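Long-range contacts in ParB domain protein nuclease (Sulfolobus solfataricus, PDB 5K5D), which probably takes part in archaeal DNA segregation as a pNOB8-like ParB protein and may act as a nuclease: residues L51-N56 against V77-Y82; N33-L38 against R65-K70; E158-D163 against I197-T202. The protein carries 4 engineered substitutions. One frame throughout, in Å; residues are numbered along the deposited sequence.

Contact 1 (L51-N56 against V77-Y82)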
loop_
_atom_site.group_PDB
_atom_site.type_symbol
_atom_site.label_atom_id
_atom_site.label_comp_id
_atom_site.label_asym_id
_atom_site.label_seq_id
_atom_site.Cartn_x
_atom_site.Cartn_y
_atom_site.Cartn_z
ATOM N N LEU B 51 -12.602 9.497 -14.957
ATOM C CA LEU B 51 -11.292 8.956 -14.643
ATOM C C LEU B 51 -10.332 10.088 -14.291
ATOM O O LEU B 51 -10.639 11.264 -14.498
ATOM C CB LEU B 51 -10.756 8.139 -15.818
ATOM C CG LEU B 51 -11.668 7.008 -16.292
ATOM C CD1 LEU B 51 -10.940 6.142 -17.301
ATOM C CD2 LEU B 51 -12.146 6.175 -15.114
ATOM N N ILE B 52 -9.170 9.728 -13.758
ATOM C CA ILE B 52 -8.216 10.714 -13.269
ATOM C C ILE B 52 -6.971 10.756 -14.146
ATOM O O ILE B 52 -6.240 9.773 -14.253
ATOM C CB ILE B 52 -7.781 10.390 -11.834
ATOM C CG1 ILE B 52 -9.002 10.264 -10.918
ATOM C CG2 ILE B 52 -6.796 11.425 -11.339
ATOM C CD1 ILE B 52 -9.895 11.475 -10.912
ATOM N N ALA B 53 -6.725 11.901 -14.767
ATOM C CA ALA B 53 -5.575 12.046 -15.648
ATOM C C ALA B 53 -4.817 13.327 -15.340
ATOM O O ALA B 53 -5.362 14.255 -14.736
ATOM C CB ALA B 53 -6.014 12.031 -17.098
ATOM N N ASP B 54 -3.557 13.375 -15.753
ATOM C CA ASP B 54 -2.770 14.581 -15.557
ATOM C C ASP B 54 -2.871 15.509 -16.768
ATOM O O ASP B 54 -3.685 15.299 -17.670
ATOM C CB ASP B 54 -1.307 14.247 -15.236
ATOM C CG ASP B 54 -0.515 13.823 -16.463
ATOM O OD1 ASP B 54 -1.056 13.863 -17.594
ATOM O OD2 ASP B 54 0.669 13.462 -16.291
ATOM N N ARG B 55 -2.029 16.533 -16.768
ATOM C CA ARG B 55 -2.023 17.552 -17.805
ATOM C C ARG B 55 -1.839 16.969 -19.204
ATOM O O ARG B 55 -2.497 17.392 -20.150
ATOM C CB ARG B 55 -0.904 18.545 -17.501
ATOM C CG ARG B 55 -1.003 19.848 -18.240
ATOM C CD ARG B 55 -0.349 20.945 -17.420
ATOM N NE ARG B 55 1.064 20.687 -17.164
ATOM C CZ ARG B 55 1.708 21.096 -16.077
ATOM N NH1 ARG B 55 1.061 21.766 -15.135
ATOM N NH2 ARG B 55 2.997 20.830 -15.926
ATOM N N ASN B 56 -0.943 15.999 -19.332
ATOM C CA ASN B 56 -0.649 15.400 -20.630
ATOM C C ASN B 56 -1.466 14.140 -20.887
ATOM O O ASN B 56 -1.121 13.329 -21.747
ATOM C CB ASN B 56 0.839 15.059 -20.738
ATOM C CG ASN B 56 1.728 16.278 -20.592
ATOM O OD1 ASN B 56 1.416 17.352 -21.109
ATOM N ND2 ASN B 56 2.831 16.121 -19.869
ATOM N N VAL B 77 -14.251 9.235 -23.139
ATOM C CA VAL B 77 -14.368 9.082 -21.698
ATOM C C VAL B 77 -14.237 10.413 -20.961
ATOM O O VAL B 77 -13.370 11.231 -21.272
ATOM C CB VAL B 77 -13.349 8.041 -21.162
ATOM C CG1 VAL B 77 -11.992 8.230 -21.815
ATOM C CG2 VAL B 77 -13.248 8.106 -19.644
ATOM N N LYS B 78 -15.127 10.621 -19.998
ATOM C CA LYS B 78 -15.084 11.792 -19.138
ATOM C C LYS B 78 -13.906 11.651 -18.183
ATOM O O LYS B 78 -13.709 10.595 -17.584
ATOM C CB LYS B 78 -16.390 11.904 -18.347
ATOM C CG LYS B 78 -17.644 11.948 -19.215
ATOM C CD LYS B 78 -18.820 11.182 -18.593
ATOM C CE LYS B 78 -19.358 11.848 -17.336
ATOM N NZ LYS B 78 -18.424 11.732 -16.177
ATOM N N ILE B 79 -13.114 12.710 -18.048
ATOM C CA ILE B 79 -11.971 12.679 -17.146
ATOM C C ILE B 79 -11.847 13.938 -16.289
ATOM O O ILE B 79 -12.486 14.963 -16.551
ATOM C CB ILE B 79 -10.640 12.470 -17.907
ATOM C CG1 ILE B 79 -10.310 13.689 -18.773
ATOM C CG2 ILE B 79 -10.691 11.204 -18.743
ATOM C CD1 ILE B 79 -8.941 13.617 -19.440
ATOM N N LEU B 80 -11.029 13.837 -15.248
ATOM C CA LEU B 80 -10.587 15.006 -14.510
ATOM C C LEU B 80 -9.116 15.235 -14.846
ATOM O O LEU B 80 -8.240 14.505 -14.373
ATOM C CB LEU B 80 -10.771 14.810 -13.005
ATOM C CG LEU B 80 -12.201 14.560 -12.520
ATOM C CD1 LEU B 80 -12.262 14.538 -10.997
ATOM C CD2 LEU B 80 -13.147 15.609 -13.072
ATOM N N LYS B 81 -8.856 16.231 -15.688
ATOM C CA LYS B 81 -7.492 16.588 -16.045
ATOM C C LYS B 81 -6.919 17.546 -15.009
ATOM O O LYS B 81 -7.340 18.701 -14.906
ATOM C CB LYS B 81 -7.433 17.220 -17.437
ATOM C CG LYS B 81 -6.020 17.379 -17.971
ATOM C CD LYS B 81 -5.999 18.007 -19.356
ATOM C CE LYS B 81 -6.364 19.479 -19.300
ATOM N NZ LYS B 81 -6.323 20.098 -20.655
ATOM N N TYR B 82 -5.964 17.049 -14.234
ATOM C CA TYR B 82 -5.300 17.847 -13.219
ATOM C C TYR B 82 -4.154 18.631 -13.834
ATOM O O TYR B 82 -3.526 18.182 -14.792
ATOM C CB TYR B 82 -4.785 16.952 -12.096
ATOM C CG TYR B 82 -5.869 16.506 -11.160
ATOM C CD1 TYR B 82 -6.802 15.552 -11.548
ATOM C CD2 TYR B 82 -5.968 17.040 -9.884
ATOM C CE1 TYR B 82 -7.806 15.144 -10.686
ATOM C CE2 TYR B 82 -6.969 16.639 -9.018
ATOM C CZ TYR B 82 -7.883 15.695 -9.425
ATOM O OH TYR B 82 -8.875 15.301 -8.564
#

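Contact 2 (N33-L38 against R65-K70)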
loop_
_atom_site.group_PDB
_atom_site.type_symbol
_atom_site.label_atom_id
_atom_site.label_comp_id
_atom_site.label_asym_id
_atom_site.label_seq_id
_atom_site.Cartn_x
_atom_site.Cartn_y
_atom_site.Cartn_z
ATOM N N ASN B 33 -11.317 -8.152 -6.801
ATOM C CA ASN B 33 -12.477 -8.770 -7.443
ATOM C C ASN B 33 -13.562 -7.768 -7.817
ATOM O O ASN B 33 -14.741 -8.113 -7.875
ATOM C CB ASN B 33 -13.071 -9.862 -6.545
ATOM C CG ASN B 33 -12.097 -10.994 -6.280
ATOM O OD1 ASN B 33 -11.165 -11.221 -7.055
ATOM N ND2 ASN B 33 -12.307 -11.713 -5.181
ATOM N N SER B 34 -13.162 -6.529 -8.078
ATOM C CA SER B 34 -14.130 -5.461 -8.299
ATOM C C SER B 34 -14.435 -5.223 -9.774
ATOM O O SER B 34 -15.231 -4.343 -10.106
ATOM C CB SER B 34 -13.649 -4.162 -7.653
ATOM O OG SER B 34 -12.531 -3.628 -8.344
ATOM N N ARG B 35 -13.814 -6.006 -10.656
ATOM C CA ARG B 35 -13.988 -5.794 -12.092
ATOM C C ARG B 35 -15.443 -5.908 -12.542
ATOM O O ARG B 35 -15.974 -4.991 -13.165
ATOM C CB ARG B 35 -13.114 -6.731 -12.926
ATOM C CG ARG B 35 -13.189 -6.406 -14.415
ATOM C CD ARG B 35 -12.356 -7.335 -15.279
ATOM N NE ARG B 35 -12.386 -6.911 -16.677
ATOM C CZ ARG B 35 -11.437 -6.183 -17.260
ATOM N NH1 ARG B 35 -10.369 -5.804 -16.571
ATOM N NH2 ARG B 35 -11.553 -5.840 -18.537
ATOM N N GLU B 36 -16.083 -7.033 -12.244
ATOM C CA GLU B 36 -17.475 -7.226 -12.641
ATOM C C GLU B 36 -18.356 -6.146 -12.013
ATOM O O GLU B 36 -19.370 -5.741 -12.584
ATOM C CB GLU B 36 -17.965 -8.627 -12.261
ATOM C CG GLU B 36 -17.205 -9.747 -12.959
ATOM C CD GLU B 36 -17.635 -11.130 -12.502
ATOM O OE1 GLU B 36 -18.712 -11.244 -11.877
ATOM O OE2 GLU B 36 -16.892 -12.101 -12.766
ATOM N N ASP B 37 -17.947 -5.670 -10.841
ATOM C CA ASP B 37 -18.664 -4.602 -10.160
ATOM C C ASP B 37 -18.758 -3.347 -11.030
ATOM O O ASP B 37 -19.853 -2.952 -11.437
ATOM C CB ASP B 37 -18.006 -4.280 -8.813
ATOM C CG ASP B 37 -17.857 -5.509 -7.928
ATOM O OD1 ASP B 37 -17.388 -6.556 -8.428
ATOM O OD2 ASP B 37 -18.213 -5.428 -6.732
ATOM N N LEU B 38 -17.620 -2.723 -11.326
ATOM C CA LEU B 38 -17.638 -1.532 -12.176
ATOM C C LEU B 38 -17.698 -1.885 -13.661
ATOM O O LEU B 38 -17.404 -1.058 -14.524
ATOM C CB LEU B 38 -16.475 -0.574 -11.872
ATOM C CG LEU B 38 -15.024 -1.037 -11.701
ATOM C CD1 LEU B 38 -14.672 -1.229 -10.229
ATOM C CD2 LEU B 38 -14.724 -2.284 -12.509
ATOM N N ARG B 65 -11.398 0.371 -15.251
ATOM C CA ARG B 65 -12.520 1.070 -15.867
ATOM C C ARG B 65 -12.260 1.433 -17.328
ATOM O O ARG B 65 -13.119 1.233 -18.184
ATOM C CB ARG B 65 -12.875 2.324 -15.070
ATOM C CG ARG B 65 -13.473 2.036 -13.707
ATOM C CD ARG B 65 -13.703 3.315 -12.921
ATOM N NE ARG B 65 -12.454 3.886 -12.430
ATOM C CZ ARG B 65 -12.372 5.006 -11.720
ATOM N NH1 ARG B 65 -13.471 5.685 -11.417
ATOM N NH2 ARG B 65 -11.190 5.449 -11.310
ATOM N N LEU B 66 -11.081 1.972 -17.617
ATOM C CA LEU B 66 -10.741 2.319 -18.991
ATOM C C LEU B 66 -10.719 1.075 -19.873
ATOM O O LEU B 66 -11.198 1.097 -21.009
ATOM C CB LEU B 66 -9.390 3.035 -19.070
ATOM C CG LEU B 66 -8.986 3.405 -20.502
ATOM C CD1 LEU B 66 -9.972 4.399 -21.096
ATOM C CD2 LEU B 66 -7.571 3.952 -20.574
ATOM N N ASP B 67 -10.154 -0.008 -19.346
ATOM C CA ASP B 67 -10.051 -1.253 -20.097
ATOM C C ASP B 67 -11.434 -1.813 -20.438
ATOM O O ASP B 67 -11.683 -2.257 -21.561
ATOM C CB ASP B 67 -9.233 -2.288 -19.320
ATOM C CG ASP B 67 -9.057 -3.583 -20.091
ATOM O OD1 ASP B 67 -8.168 -3.640 -20.968
ATOM O OD2 ASP B 67 -9.811 -4.543 -19.825
ATOM N N ILE B 68 -12.327 -1.785 -19.457
ATOM C CA ILE B 68 -13.700 -2.223 -19.656
ATOM C C ILE B 68 -14.392 -1.392 -20.739
ATOM O O ILE B 68 -15.010 -1.937 -21.652
ATOM C CB ILE B 68 -14.494 -2.133 -18.347
ATOM C CG1 ILE B 68 -13.810 -2.983 -17.269
ATOM C CG2 ILE B 68 -15.936 -2.560 -18.562
ATOM C CD1 ILE B 68 -14.438 -2.871 -15.898
HETATM N N MSE B 69 -14.267 -0.073 -20.643
HETATM C CA MSE B 69 -14.920 0.833 -21.580
HETATM C C MSE B 69 -14.387 0.659 -22.994
HETATM O O MSE B 69 -15.121 0.812 -23.973
HETATM C CB MSE B 69 -14.732 2.283 -21.137
HETATM C CG MSE B 69 -15.488 2.645 -19.874
HETATM SE SE MSE B 69 -15.371 4.553 -19.512
HETATM C CE MSE B 69 -13.474 4.647 -19.082
ATOM N N LYS B 70 -13.098 0.356 -23.091
ATOM C CA LYS B 70 -12.466 0.096 -24.371
ATOM C C LYS B 70 -13.127 -1.125 -25.013
ATOM O O LYS B 70 -13.418 -1.130 -26.210
ATOM C CB LYS B 70 -10.970 -0.153 -24.175
ATOM C CG LYS B 70 -10.082 0.502 -25.215
ATOM C CD LYS B 70 -9.784 1.947 -24.854
ATOM C CE LYS B 70 -8.715 2.043 -23.776
ATOM N NZ LYS B 70 -7.352 1.732 -24.296
#

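Contact 3 (E158-D163 against I197-T202)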
loop_
_atom_site.group_PDB
_atom_site.type_symbol
_atom_site.label_atom_id
_atom_site.label_comp_id
_atom_site.label_asym_id
_atom_site.label_seq_id
_atom_site.Cartn_x
_atom_site.Cartn_y
_atom_site.Cartn_z
ATOM N N GLU B 158 15.360 3.520 14.936
ATOM C CA GLU B 158 15.351 2.450 13.946
ATOM C C GLU B 158 15.106 3.005 12.552
ATOM O O GLU B 158 14.332 3.941 12.371
ATOM C CB GLU B 158 14.301 1.394 14.287
ATOM C CG GLU B 158 14.483 0.756 15.649
ATOM C CD GLU B 158 13.774 1.521 16.747
ATOM O OE1 GLU B 158 14.227 1.456 17.910
ATOM O OE2 GLU B 158 12.758 2.182 16.446
ATOM N N PHE B 159 15.772 2.412 11.569
ATOM C CA PHE B 159 15.697 2.890 10.200
ATOM C C PHE B 159 15.597 1.725 9.228
ATOM O O PHE B 159 15.964 0.599 9.552
ATOM C CB PHE B 159 16.930 3.739 9.867
ATOM C CG PHE B 159 17.014 5.022 10.645
ATOM C CD1 PHE B 159 17.506 5.036 11.940
ATOM C CD2 PHE B 159 16.606 6.217 10.078
ATOM C CE1 PHE B 159 17.586 6.218 12.659
ATOM C CE2 PHE B 159 16.682 7.403 10.792
ATOM C CZ PHE B 159 17.174 7.402 12.085
ATOM N N VAL B 160 15.090 2.003 8.035
ATOM C CA VAL B 160 15.080 1.021 6.963
ATOM C C VAL B 160 15.632 1.670 5.699
ATOM O O VAL B 160 15.563 2.891 5.533
ATOM C CB VAL B 160 13.666 0.465 6.708
ATOM C CG1 VAL B 160 12.759 1.548 6.146
ATOM C CG2 VAL B 160 13.724 -0.742 5.768
ATOM N N THR B 161 16.202 0.854 4.823
ATOM C CA THR B 161 16.805 1.358 3.596
ATOM C C THR B 161 16.102 0.798 2.371
ATOM O O THR B 161 16.200 -0.390 2.073
ATOM C CB THR B 161 18.304 1.016 3.520
ATOM O OG1 THR B 161 18.983 1.605 4.635
ATOM C CG2 THR B 161 18.912 1.543 2.221
ATOM N N LEU B 162 15.393 1.668 1.660
ATOM C CA LEU B 162 14.640 1.257 0.483
ATOM C C LEU B 162 15.587 0.932 -0.666
ATOM O O LEU B 162 16.795 1.136 -0.562
ATOM C CB LEU B 162 13.652 2.349 0.075
ATOM C CG LEU B 162 12.829 2.944 1.222
ATOM C CD1 LEU B 162 11.935 4.071 0.722
ATOM C CD2 LEU B 162 12.009 1.868 1.928
ATOM N N ASP B 163 15.029 0.434 -1.761
ATOM C CA ASP B 163 15.831 -0.018 -2.891
ATOM C C ASP B 163 16.327 1.140 -3.755
ATOM O O ASP B 163 16.407 1.021 -4.978
ATOM C CB ASP B 163 15.022 -0.990 -3.750
ATOM C CG ASP B 163 13.862 -0.309 -4.457
ATOM O OD1 ASP B 163 13.358 0.710 -3.934
ATOM O OD2 ASP B 163 13.458 -0.787 -5.539
ATOM N N ILE B 197 6.072 0.545 12.581
ATOM C CA ILE B 197 7.094 -0.188 13.324
ATOM C C ILE B 197 7.503 -1.471 12.605
ATOM O O ILE B 197 8.685 -1.802 12.526
ATOM C CB ILE B 197 6.624 -0.526 14.746
ATOM C CG1 ILE B 197 6.421 0.763 15.544
ATOM C CG2 ILE B 197 7.631 -1.433 15.439
ATOM C CD1 ILE B 197 6.004 0.539 16.975
ATOM N N LEU B 198 6.524 -2.197 12.077
ATOM C CA LEU B 198 6.819 -3.417 11.347
ATOM C C LEU B 198 7.557 -3.088 10.057
ATOM O O LEU B 198 8.505 -3.773 9.684
ATOM C CB LEU B 198 5.537 -4.194 11.029
ATOM C CG LEU B 198 4.681 -4.676 12.202
ATOM C CD1 LEU B 198 3.518 -5.512 11.697
ATOM C CD2 LEU B 198 5.512 -5.460 13.203
ATOM N N ARG B 199 7.123 -2.030 9.382
ATOM C CA ARG B 199 7.686 -1.682 8.085
ATOM C C ARG B 199 9.176 -1.380 8.190
ATOM O O ARG B 199 9.948 -1.696 7.281
ATOM C CB ARG B 199 6.942 -0.492 7.481
ATOM C CG ARG B 199 7.024 -0.422 5.969
ATOM C CD ARG B 199 8.255 0.327 5.520
ATOM N NE ARG B 199 8.507 0.140 4.097
ATOM C CZ ARG B 199 9.415 -0.695 3.606
ATOM N NH1 ARG B 199 10.166 -1.416 4.430
ATOM N NH2 ARG B 199 9.578 -0.803 2.293
ATOM N N ILE B 200 9.572 -0.781 9.308
ATOM C CA ILE B 200 10.955 -0.356 9.505
ATOM C C ILE B 200 11.801 -1.404 10.225
ATOM O O ILE B 200 12.937 -1.680 9.828
ATOM C CB ILE B 200 11.023 0.985 10.265
ATOM C CG1 ILE B 200 10.966 2.149 9.273
ATOM C CG2 ILE B 200 12.285 1.064 11.112
ATOM C CD1 ILE B 200 9.727 2.145 8.390
ATOM N N ASN B 201 11.244 -1.994 11.276
ATOM C CA ASN B 201 11.988 -2.962 12.072
ATOM C C ASN B 201 11.993 -4.362 11.470
ATOM O O ASN B 201 12.998 -5.071 11.538
ATOM C CB ASN B 201 11.461 -3.002 13.509
ATOM C CG ASN B 201 11.771 -1.732 14.279
ATOM O OD1 ASN B 201 12.816 -1.621 14.914
ATOM N ND2 ASN B 201 10.863 -0.765 14.221
ATOM N N THR B 202 10.878 -4.748 10.858
ATOM C CA THR B 202 10.707 -6.122 10.397
ATOM C C THR B 202 9.949 -6.222 9.064
ATOM O O THR B 202 8.830 -6.732 9.008
ATOM C CB THR B 202 10.001 -6.961 11.483
ATOM O OG1 THR B 202 9.930 -8.330 11.070
ATOM C CG2 THR B 202 8.599 -6.423 11.750
#

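Contact 1 (L51-N56 against V77-Y82)
The two central strands of the four-stranded mixed sheet in the ParB-like N-terminal domain meet here, running parallel with L51 beside I79, I52 beside L80 and A53 beside K81. Four backbone hydrogen bonds hold the register. L51 donates from N to K78 O at 3.1 Å and accepts from L80 N at its own O, 2.7 Å away. A53 repeats the pattern, giving N to L80 O at 3.0 Å and taking Y82 N on its O at 2.9 Å. Between these two parallel strands the chain first turns back through the edge strand 59-61 and then passes over one face as helix 63-71. That helix touches L51 through R65, L66 and M69. On this face L51 CD1 meets V77 CG2 at 3.8 Å, the two side chains crossing at about a right angle, and A53 CB sits against the CD1 end of I79. I79 gets there because its CG1 stands between the backbone N and the carbonyl carbon (chi1 67°), which swings CD1 across toward A53 of the neighbouring strand. On the other face I52 splits its branches: CD1 reaches L80 CD1 at 3.9 Å, while CG2, anti to the backbone N, approaches Y82 CE1 obliquely at 3.9 Å. The Y82 ring also takes A53 O at its edge, in the ring plane. K81, still paired with A53, runs its aliphatic chain alongside the residues that follow the short strand, CG 3.1 Å from D54 O and CD near R55 O, and its NZ goes on to a salt bridge with E12 and a hydrogen bond with Y57.

Contact 2 (N33-L38 against R65-K70)
The guanidinium of R35 has I68 CG1 over one face, set 3.8 Å above its plane and shifted toward the rim, and D67 at its edge. D67 OD2 lies in the guanidinium plane and receives the N-H of NH2 in a short, straight salt bridge, 2.5 Å between R35 NH2 and D67 OD2 with 172° at the hydrogen. The donor comes nearly along the C-O bond of that oxygen, with the carboxylate turned 67° from the guanidinium. R35 reaches D67 with its chain extended from CG to NE, CG anti to the backbone N (chi1 -174°); R35 CG lies 4.0 Å from I68 CD1 on the way. K71 NZ makes a second salt bridge to the same D67 OD2. Replacing R35 with a leucine is likely to leave D67 with one positive partner fewer and to take away the flat group lying over I68 CG1. Within the ParB-like N-terminal domain, the chain leading into helix 37-45 and its first residues pack against helix 63-71. L38 forms the apolar half of that joint: CD2 presses on I68 CD1 at 3.5 Å, and CG meets R65 CG at 4.0 Å. Beyond that methylene R65 bends away to a salt bridge with D61, while its backbone N, near the start of helix 63-71, hydrogen-bonds a citrate, probably from the crystallisation liquor, which may mark an anion-binding pocket.

Contact 3 (E158-D163 against I197-T202)
E158 leans onto the last turn of helix 189-201, and its side chain runs past N201 and I200 from CB to OE2. CB lies 3.4 Å from N201 OD1 and also touches I200 CG2. CG comes closer still, 3.0 Å from N201 OD1, so it is a methylene that faces the amide oxygen. The chain then bends at chi2 (88°), CD passes by the same oxygen, and OE2 ends 4.2 Å from N201 ND2, too far for a hydrogen bond, with carboxylate and amide planes 45° apart. One N-H of N201 ND2 goes to I197 O at 2.9 Å, in the carbonyl plane and on a lone pair. That oxygen accepts N201 N as well, and the ND2 bond holds the amide so that OD1 is turned to E158. Two residues on, within the strand, V160 straddles the helix surface. Its CG1 meets I200 CG1 at 3.7 Å, the side chains crossing at about a right angle, while CG2 approaches R199 NH1 at 3.9 Å. L162 completes the row by placing CD2 over one face of the R199 guanidinium, 3.6 Å from NH2. This arginine, bent back at chi2, is anchored at NH2 by a salt bridge to D121 of helix 109-128. The axes of strand 159-161 and helix segment 197-201 approach to 7.3 Å at 62°, an arrangement in which a two-stranded antiparallel hairpin, 159-161 with 167-169, lies across the C-terminal end of a helix.

How the contacts relate
Contacts 1 and 2 belong to one unit, the ParB-like N-terminal domain, and their segments alternate along the chain. Their centres are 17 Å apart, yet they touch: M69 CE of helix 63-71 packs 3.4 Å from L51 CD1, and M69 CE also lies 3.5 Å from V77 CG2, joining helix to sheet. L51 CD2 lies 3.5 Å from R65 NE. The citrate (CIT) hydrogen-bonded to R65 in contact 2 is about 6 Å from the side chain of L51 in contact 1, and thus lies near both. Contact 3 stands apart. It opens later in the sequence, on the opposite side of the chain's centre, with its centre 35 Å from each of the others and nearest atoms about 22 Å from contact 1 and about 24 Å from contact 2.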